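PDB 3WO8: beta-N-acetylglucosaminidase from Thermotoga maritima, which probably hydrolyses terminal non-reducing N-acetyl-D-hexosamine residues from N-acetyl-beta-D-hexosaminides, as a member of glycosyl hydrolase family 3. Local coordinates for residues Phe205-Val208 with Leu209-Glu212. Numbering follows the deposited sequence.
Sequences FRKV and LERE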
loop_
_atom_site.group_PDB
_atom_site.type_symbol
_atom_site.label_atom_id
_atom_site.label_comp_id
_atom_site.label_asym_id
_atom_site.label_seq_id
_atom_site.Cartn_x
_atom_site.Cartn_y
_atom_site.Cartn_z
ATOM N N PHE B 205 6.432 6.652 -29.592
ATOM C CA PHE B 205 5.941 5.282 -29.870
ATOM C C PHE B 205 6.997 4.510 -30.654
ATOM O O PHE B 205 7.172 3.300 -30.468
ATOM C CB PHE B 205 4.561 5.309 -30.584
ATOM C CG PHE B 205 3.437 5.814 -29.696
ATOM C CD1 PHE B 205 3.169 7.171 -29.583
ATOM C CD2 PHE B 205 2.702 4.937 -28.916
ATOM C CE1 PHE B 205 2.171 7.630 -28.734
ATOM C CE2 PHE B 205 1.696 5.389 -28.084
ATOM C CZ PHE B 205 1.435 6.738 -27.983
ATOM N N ARG B 206 7.731 5.241 -31.485
ATOM C CA ARG B 206 8.777 4.653 -32.305
ATOM C C ARG B 206 9.925 4.288 -31.425
ATOM O O ARG B 206 10.448 3.187 -31.516
ATOM C CB ARG B 206 9.282 5.650 -33.363
ATOM C CG ARG B 206 8.185 6.323 -34.163
ATOM C CD ARG B 206 8.630 6.798 -35.508
ATOM N NE ARG B 206 8.940 8.226 -35.589
ATOM C CZ ARG B 206 10.115 8.722 -35.961
ATOM N NH1 ARG B 206 11.109 7.910 -36.243
ATOM N NH2 ARG B 206 10.304 10.032 -36.058
ATOM N N LYS B 207 10.338 5.236 -30.595
ATOM C CA LYS B 207 11.501 5.027 -29.732
ATOM C C LYS B 207 11.289 3.847 -28.788
ATOM O O LYS B 207 12.123 2.929 -28.772
ATOM C CB LYS B 207 11.936 6.307 -29.006
ATOM C CG LYS B 207 13.039 7.078 -29.746
ATOM C CD LYS B 207 12.771 7.306 -31.253
ATOM C CE LYS B 207 14.012 7.755 -32.062
ATOM N NZ LYS B 207 14.415 6.782 -33.116
ATOM N N VAL B 208 10.169 3.811 -28.068
ATOM C CA VAL B 208 9.924 2.665 -27.176
ATOM C C VAL B 208 9.837 1.370 -27.951
ATOM O O VAL B 208 10.369 0.338 -27.520
ATOM C CB VAL B 208 8.641 2.815 -26.315
ATOM C CG1 VAL B 208 8.369 1.555 -25.479
ATOM C CG2 VAL B 208 8.758 4.020 -25.405
ATOM N N LEU B 209 9.155 1.417 -29.094
ATOM C CA LEU B 209 8.721 0.181 -29.774
ATOM C C LEU B 209 9.844 -0.575 -30.470
ATOM O O LEU B 209 9.794 -1.798 -30.553
ATOM C CB LEU B 209 7.549 0.444 -30.735
ATOM C CG LEU B 209 6.180 0.451 -30.063
ATOM C CD1 LEU B 209 5.099 0.888 -31.027
ATOM C CD2 LEU B 209 5.849 -0.925 -29.491
ATOM N N GLU B 210 10.849 0.145 -30.956
ATOM C CA GLU B 210 12.001 -0.507 -31.578
ATOM C C GLU B 210 13.146 -0.821 -30.594
ATOM O O GLU B 210 14.118 -1.482 -30.954
ATOM C CB GLU B 210 12.476 0.299 -32.795
ATOM C CG GLU B 210 13.154 1.637 -32.499
ATOM C CD GLU B 210 12.853 2.701 -33.561
ATOM O OE1 GLU B 210 12.051 2.445 -34.507
ATOM O OE2 GLU B 210 13.413 3.817 -33.429
ATOM N N ARG B 211 13.001 -0.371 -29.352
ATOM C CA ARG B 211 13.899 -0.765 -28.283
ATOM C C ARG B 211 13.350 -1.932 -27.437
ATOM O O ARG B 211 14.136 -2.717 -26.903
ATOM C CB ARG B 211 14.220 0.442 -27.397
ATOM C CG ARG B 211 15.131 1.461 -28.074
ATOM C CD ARG B 211 15.287 2.758 -27.277
ATOM N NE ARG B 211 15.844 2.556 -25.932
ATOM C CZ ARG B 211 16.179 3.538 -25.082
ATOM N NH1 ARG B 211 16.674 3.236 -23.878
ATOM N NH2 ARG B 211 16.021 4.820 -25.416
ATOM N N GLU B 212 12.030 -2.062 -27.313
ATOM C CA GLU B 212 11.448 -3.005 -26.344
ATOM C C GLU B 212 10.340 -3.796 -26.999
ATOM O O GLU B 212 9.183 -3.393 -27.017
ATOM C CB GLU B 212 10.852 -2.274 -25.133
ATOM C CG GLU B 212 11.472 -0.937 -24.764
ATOM C CD GLU B 212 12.635 -1.085 -23.829
ATOM O OE1 GLU B 212 13.337 -0.062 -23.647
ATOM O OE2 GLU B 212 12.837 -2.209 -23.292
#
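Lys207 and Glu210, three residues apart on helix 203-211, run side by side in the same direction and join in a salt bridge, NZ of Lys207 lying 3.1 Å from OE2 of Glu210. The pair is a worked example of an i to i+3 ion pair on the outer face of an amphipathic helix.

Glu210 can be followed outward. Its CB stands 3.8 Å from Arg206 O, and chi1 of 71° sets CG between the backbone N and the carbonyl carbon, turning the chain back over the preceding turn. CG thus comes within 3.3 Å of Arg206 O, and CD remains close to that same oxygen. At the tip, OE1 only passes near Arg206 O, another acceptor, whereas OE2 takes the ammonium of Lys207 nearly in line with its C-O bond. Lys207 reaches it through a chain bent at chi2 and chi4. An alanine in place of Lys207 would remove the ammonium and is likely to leave the Glu210 carboxylate without this mate, facing the oxygen of Arg206.

Beneath the pair, Glu210 N donates to Arg206 O at 3.1 Å, with an N-H...O angle of 158°. Farther along, Val208 O receives two amides: Glu212 N at 2.9 Å, nearly in line with the carbonyl, and Arg211 N from above the carbonyl plane. Arg211 itself turns to Glu159 on helix 147-164 for a salt bridge.

The other face is apolar. Phe205, Val208 and Leu209 rest on Ile170 of strand 167-173, and Phe205 meets Phe173 edge-to-face, fastening the helix to the TIM barrel. The chemistry therefore divides the helix, with backbone bonds holding its final turn, hydrocarbon facing the barrel, and paired charges on the more exposed side.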